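Local coordinates for protein SPD1 nuclease (Streptococcus pyogenes, PDB 2XGR) that probably cuts DNA outside the cell as a prophage-encoded, metal-dependent nuclease of the non-specific DNA/RNA endonuclease family, at residues 159-162 with 163-167; 138-142 with 143-147; 119-122 with 123-127. All coordinates share one frame; numbering follows the deposited sequence. Where two conformers were deposited one is given.

Contact 1 (159-162 with 163-167); sequences GMLY and YENRL
Gly159 O meets Tyr163 at the rim of its ring, near the ring plane and 3.3 Å from Tyr163 CD2, just ahead of helix 160-173. Met160 O then takes Glu164 N in a nearly straight helical bond, with a weaker one from Tyr163 N, and Leu161 O takes Asn165 N. Tyr162 is gripped on two sides. A chi1 of 171° swings the Tyr162 ring to the side of its own carbonyl carbon, anti to the backbone N, which presents ring and carbonyl together to Arg166. The guanidinium lies flat over one ring face, Arg166 CZ 3.7 Å from the centroid and the planes 6° apart, while Arg166 NH1 reaches Tyr162 O at 3.0 Å, within the guanidinium plane. Tyr162 also turns its edge to Tyr163 in a T-shaped pair: Tyr162 CD2 stands above the centre of the Tyr163 ring, with the planes at 59°. Asp154 O is a second acceptor for Arg166 NH1, and Tyr163 OH is held by Pro157 O and Ser217 OG. Hydrogen bonding in the guanidinium plane and cation-pi stacking across it use perpendicular directions of one group, which should fix both the rotation of Arg166 and the tilt of the Tyr162 ring.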
# COMPACT_ATOMS: atom_id res chain seq x y z
N GLY A 159 3.80 7.31 -7.30
CA GLY A 159 4.22 5.94 -7.10
C GLY A 159 3.97 5.43 -5.68
O GLY A 159 3.92 6.21 -4.74
N MET A 160 3.84 4.12 -5.52
CA MET A 160 3.55 3.50 -4.21
C MET A 160 4.70 3.74 -3.24
O MET A 160 4.50 3.91 -2.04
CB MET A 160 3.42 1.99 -4.37
CG MET A 160 2.60 1.61 -5.59
SD MET A 160 1.38 0.40 -5.16
CE MET A 160 0.35 1.66 -4.53
N LEU A 161 5.92 3.71 -3.77
CA LEU A 161 7.11 3.80 -2.89
C LEU A 161 7.12 5.07 -2.03
O LEU A 161 7.50 5.04 -0.86
CB LEU A 161 8.39 3.73 -3.79
CG LEU A 161 9.74 3.79 -3.07
CD1 LEU A 161 9.94 2.55 -2.20
CD2 LEU A 161 10.84 3.93 -4.15
N TYR A 162 6.65 6.19 -2.59
CA TYR A 162 6.56 7.46 -1.87
C TYR A 162 5.81 7.22 -0.57
O TYR A 162 6.24 7.66 0.53
CB TYR A 162 5.72 8.47 -2.77
CG TYR A 162 5.38 9.76 -2.05
CD1 TYR A 162 6.17 10.91 -2.23
CD2 TYR A 162 4.34 9.82 -1.12
CE1 TYR A 162 5.87 12.09 -1.61
CE2 TYR A 162 4.07 11.00 -0.43
CZ TYR A 162 4.87 12.13 -0.70
OH TYR A 162 4.65 13.30 0.01
N TYR A 163 4.69 6.52 -0.67
CA TYR A 163 3.81 6.39 0.52
C TYR A 163 4.39 5.34 1.49
O TYR A 163 4.43 5.55 2.71
CB TYR A 163 2.39 5.91 0.08
CG TYR A 163 1.78 6.99 -0.79
CD1 TYR A 163 1.10 8.09 -0.23
CD2 TYR A 163 2.03 6.96 -2.15
CE1 TYR A 163 0.68 9.16 -1.05
CE2 TYR A 163 1.58 8.03 -3.01
CZ TYR A 163 0.90 9.12 -2.43
OH TYR A 163 0.53 10.13 -3.28
N GLU A 164 4.80 4.18 0.96
CA GLU A 164 5.29 3.11 1.82
C GLU A 164 6.59 3.48 2.55
O GLU A 164 6.71 3.20 3.73
CB GLU A 164 5.51 1.84 1.00
CG GLU A 164 4.13 1.24 0.59
CD GLU A 164 4.27 -0.14 -0.10
OE1 GLU A 164 3.21 -0.82 -0.15
OE2 GLU A 164 5.39 -0.50 -0.55
N ASN A 165 7.53 4.19 1.90
CA ASN A 165 8.72 4.62 2.62
C ASN A 165 8.37 5.59 3.75
O ASN A 165 9.00 5.59 4.83
CB ASN A 165 9.75 5.30 1.66
CG ASN A 165 10.66 4.28 0.93
OD1 ASN A 165 11.63 4.66 0.18
ND2 ASN A 165 10.37 3.02 1.11
N ARG A 166 7.40 6.45 3.52
CA ARG A 166 7.06 7.39 4.58
C ARG A 166 6.32 6.69 5.70
O ARG A 166 6.55 7.05 6.87
CB ARG A 166 6.25 8.53 3.98
CG ARG A 166 7.14 9.49 3.16
CD ARG A 166 6.35 10.49 2.37
NE ARG A 166 7.30 11.47 1.73
CZ ARG A 166 8.13 11.16 0.73
NH1 ARG A 166 8.16 9.97 0.13
NH2 ARG A 166 8.96 12.09 0.25
N LEU A 167 5.43 5.74 5.37
CA LEU A 167 4.77 4.93 6.40
C LEU A 167 5.82 4.13 7.24
O LEU A 167 5.70 4.03 8.49
CB LEU A 167 3.78 3.97 5.73
CG LEU A 167 2.51 4.69 5.21
CD1 LEU A 167 1.77 3.63 4.36
CD2 LEU A 167 1.71 5.19 6.46

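Contact 2 (138-142 with 143-147)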
# COMPACT_ATOMS: atom_id res chain seq x y z
N VAL A 138 -0.16 -7.75 -8.51
CA VAL A 138 -0.92 -7.33 -9.71
C VAL A 138 0.04 -6.81 -10.77
O VAL A 138 1.12 -6.27 -10.48
CB VAL A 138 -1.98 -6.26 -9.37
CG1 VAL A 138 -3.00 -6.79 -8.35
CG2 VAL A 138 -1.30 -4.98 -8.83
N ALA A 139 -0.39 -6.89 -12.04
CA ALA A 139 0.33 -6.26 -13.11
C ALA A 139 0.42 -4.77 -12.82
O ALA A 139 -0.61 -4.13 -12.60
CB ALA A 139 -0.46 -6.47 -14.41
N MET A 140 1.62 -4.19 -12.87
CA MET A 140 1.79 -2.84 -12.42
C MET A 140 2.86 -2.17 -13.29
O MET A 140 3.89 -2.81 -13.61
CB MET A 140 2.31 -2.91 -10.94
CG MET A 140 2.26 -1.61 -10.30
SD MET A 140 2.76 -1.78 -8.55
CE MET A 140 1.33 -2.56 -7.79
N THR A 141 2.64 -0.90 -13.64
CA THR A 141 3.71 -0.10 -14.25
C THR A 141 4.85 0.16 -13.28
O THR A 141 4.67 0.20 -12.07
CB THR A 141 3.24 1.24 -14.81
OG1 THR A 141 2.82 2.12 -13.77
CG2 THR A 141 2.06 1.02 -15.87
N ALA A 142 6.06 0.31 -13.85
CA ALA A 142 7.23 0.70 -13.01
C ALA A 142 7.00 2.07 -12.39
O ALA A 142 7.31 2.27 -11.21
CB ALA A 142 8.52 0.73 -13.95
N TRP A 143 6.34 2.98 -13.13
CA TRP A 143 5.95 4.28 -12.64
C TRP A 143 5.11 4.15 -11.36
O TRP A 143 5.42 4.79 -10.34
CB TRP A 143 5.17 5.07 -13.76
CG TRP A 143 4.84 6.47 -13.42
CD1 TRP A 143 3.62 6.95 -13.04
CD2 TRP A 143 5.70 7.60 -13.52
NE1 TRP A 143 3.69 8.31 -12.83
CE2 TRP A 143 4.95 8.73 -13.14
CE3 TRP A 143 7.03 7.77 -13.94
CZ2 TRP A 143 5.49 10.02 -13.14
CZ3 TRP A 143 7.55 9.05 -13.95
CH2 TRP A 143 6.80 10.14 -13.52
N LEU A 144 4.08 3.31 -11.39
CA LEU A 144 3.21 3.14 -10.19
C LEU A 144 4.01 2.47 -9.07
O LEU A 144 3.88 2.80 -7.89
CB LEU A 144 2.00 2.28 -10.53
CG LEU A 144 1.11 1.99 -9.30
CD1 LEU A 144 0.70 3.24 -8.53
CD2 LEU A 144 -0.12 1.23 -9.81
N ASN A 145 4.83 1.50 -9.44
CA ASN A 145 5.50 0.70 -8.42
C ASN A 145 6.56 1.53 -7.63
O ASN A 145 6.48 1.70 -6.41
CB ASN A 145 6.12 -0.54 -9.07
CG ASN A 145 6.90 -1.43 -8.06
OD1 ASN A 145 6.36 -1.88 -7.06
ND2 ASN A 145 8.16 -1.75 -8.40
N THR A 146 7.55 2.04 -8.33
CA THR A 146 8.60 2.82 -7.62
C THR A 146 8.71 4.26 -8.13
O THR A 146 9.64 4.98 -7.68
CB THR A 146 10.01 2.16 -7.80
OG1 THR A 146 10.22 1.92 -9.21
CG2 THR A 146 10.19 0.87 -7.05
N GLY A 147 7.76 4.76 -8.93
CA GLY A 147 7.77 6.18 -9.22
C GLY A 147 8.74 6.68 -10.31
O GLY A 147 9.01 7.88 -10.41
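Thr141 caps the N-terminus of helix 142-146, the short helix that follows the two-stranded antiparallel sheet 119-121/137-139 in a ββα succession consistent with the His-Me finger fold of this nuclease family. The evidence for the cap is direct: Thr141 OG1 accepts from Leu144 N at 2.9 Å with an N-H...O angle of 157°. A chi1 of 67° sets OG1 between the backbone N and the carbonyl carbon, turned over the first helical turn, where Thr141 OG1 also lies 3.3 Å from Leu144 CB. The hydroxyl has a second partner in Ser235 O. Regular helical bonds follow, Asn145 N to Thr141 O and Thr146 N to Ala142 O, and a weak one from Gly147 N to Ala142 O goes with the positive phi at which the chain leaves the helix. On the apolar side Met140 crosses Leu144 and Asn145 at about right angles. Met140 CG touches Leu144 CD2 at 3.7 Å; a chi3 of -75° about the CG-SD bond turns Met140 CE aside, and Met140 SD lies 3.6 Å from Asn145 CB. Leu144 and Met140 both rest on Met160 of helix 160-173, while Leu144 also packs on Ile197 of strand 196-204. The segment after strand 137-139, the capped helix and strand 196-204 of the larger sheet meet here, with helix 160-173 next in the chain.

Contact 3 (119-122 with 123-127)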
# COMPACT_ATOMS: atom_id res chain seq x y z
N ARG A 119 4.73 -7.78 -12.58
CA ARG A 119 3.82 -7.73 -11.42
C ARG A 119 4.50 -7.06 -10.19
O ARG A 119 5.67 -7.29 -9.89
CB ARG A 119 3.39 -9.13 -11.07
CG ARG A 119 2.35 -9.74 -12.09
CD ARG A 119 1.74 -11.01 -11.53
NE ARG A 119 2.74 -12.02 -11.25
CZ ARG A 119 2.54 -13.11 -10.49
NH1 ARG A 119 1.37 -13.34 -9.89
NH2 ARG A 119 3.54 -13.99 -10.33
N GLY A 120 3.75 -6.19 -9.54
CA GLY A 120 4.24 -5.49 -8.36
C GLY A 120 3.41 -5.87 -7.15
O GLY A 120 2.24 -6.40 -7.24
N HIS A 121 3.99 -5.65 -5.97
CA HIS A 121 3.31 -6.03 -4.77
C HIS A 121 2.11 -5.10 -4.48
O HIS A 121 2.14 -3.92 -4.86
CB HIS A 121 4.26 -5.81 -3.56
CG HIS A 121 5.23 -6.95 -3.36
ND1 HIS A 121 6.11 -7.34 -4.34
CD2 HIS A 121 5.49 -7.74 -2.29
CE1 HIS A 121 6.83 -8.36 -3.90
NE2 HIS A 121 6.50 -8.60 -2.65
N LEU A 122 1.10 -5.64 -3.79
CA LEU A 122 0.05 -4.78 -3.22
C LEU A 122 0.62 -4.15 -1.91
O LEU A 122 0.97 -2.99 -1.90
CB LEU A 122 -1.24 -5.57 -2.95
CG LEU A 122 -1.91 -6.08 -4.29
CD1 LEU A 122 -3.19 -6.95 -3.89
CD2 LEU A 122 -2.42 -4.87 -5.13
N VAL A 123 0.78 -4.96 -0.86
CA VAL A 123 1.51 -4.49 0.33
C VAL A 123 3.03 -4.70 0.08
O VAL A 123 3.44 -5.80 -0.25
CB VAL A 123 1.03 -5.22 1.58
CG1 VAL A 123 2.02 -4.93 2.78
CG2 VAL A 123 -0.36 -4.71 2.02
N GLY A 124 3.84 -3.62 0.11
CA GLY A 124 5.26 -3.79 -0.22
C GLY A 124 5.98 -4.83 0.64
O GLY A 124 5.66 -5.08 1.84
N TYR A 125 7.06 -5.32 0.05
CA TYR A 125 7.78 -6.44 0.66
C TYR A 125 8.24 -6.23 2.09
O TYR A 125 8.08 -7.13 2.92
CB TYR A 125 9.05 -6.73 -0.22
CG TYR A 125 9.81 -7.90 0.30
CD1 TYR A 125 9.33 -9.20 0.16
CD2 TYR A 125 10.94 -7.69 1.05
CE1 TYR A 125 10.06 -10.31 0.64
CE2 TYR A 125 11.70 -8.80 1.51
CZ TYR A 125 11.21 -10.08 1.36
OH TYR A 125 11.92 -11.16 1.86
N GLN A 126 8.84 -5.07 2.41
CA GLN A 126 9.45 -4.97 3.74
C GLN A 126 8.39 -4.88 4.82
O GLN A 126 8.67 -5.05 6.00
CB GLN A 126 10.39 -3.76 3.83
CG GLN A 126 11.62 -3.89 2.94
CD GLN A 126 12.76 -3.01 3.40
OE1 GLN A 126 13.96 -3.36 3.23
NE2 GLN A 126 12.43 -1.87 3.92
N PHE A 127 7.12 -4.72 4.43
CA PHE A 127 6.07 -4.80 5.44
C PHE A 127 5.67 -6.23 5.62
O PHE A 127 5.52 -6.69 6.74
CB PHE A 127 4.82 -3.98 5.06
CG PHE A 127 5.06 -2.48 5.05
CD1 PHE A 127 6.04 -1.88 5.89
CD2 PHE A 127 4.28 -1.66 4.27
CE1 PHE A 127 6.24 -0.46 5.93
CE2 PHE A 127 4.48 -0.25 4.27
CZ PHE A 127 5.43 0.35 5.11
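His121 leans over the turn that follows its strand, and its CB makes the first contact, 3.4 Å from Val123 O and 4.0 Å from Gly124 CA. With chi1 at -82°, CG stands anti to the carbonyl carbon and beside the backbone N, and it too faces Val123 O, at longer range. At His121 CD2 the same carbonyl oxygen is still close: Val123 O is 3.5 Å away, near the plane of the imidazole at its edge. His121 CD2 also comes within 3.7 Å of Tyr125 N, which approaches the ring obliquely. The Arg-Gly-His sequence of strand 119-121 recalls the signature of the non-specific endonucleases, in whose relatives the histidine is an active-site residue, so His121 probably has that role; the strand pairs antiparallel with 137-139, consistent with the ββα core of a His-Me finger. Farther out, His121 NE2 lies 4.0 Å from both CB and CD1 of Tyr125, at the edge of the phenol ring and near its plane. The two side chains run side by side and point the same way. No polar bond joins the two segments here, and His121 NE2 is instead held by a hydrogen bond to Leu130 O, while Tyr125 OH pairs with Asp88 OD2. Gly124 occupies the N-cap of helix 125-128: Gly124 O accepts from Phe127 N at 3.0 Å. Leu122 and Val123 send their side chains against Val183 of strand 178-186 and Ser76 of strand 76-80.

How the contacts relate
Along the chain the order is contact 3, contact 2, contact 1, and their centres lie 11 to 12 Å apart, all within the part of the chain that belongs to the non-specific endonuclease family. Contacts 3 and 2 share the small sheet in which strands 119-121 and 137-139 pair, with Val138 O 2.8 Å from Gly120 N. Helices 142-146 and 160-173 follow each other, and a probable bond from Met160 N to Leu144 O joins contact 2 to contact 1. The circuit closes through Glu164 OE1, hydrogen-bonded to Gly124 N at 2.9 Å. Helix 160-173 thus touches both the turn after strand 119-121 and helix 142-146, so the three contacts form one continuous packed region of the probable nuclease core.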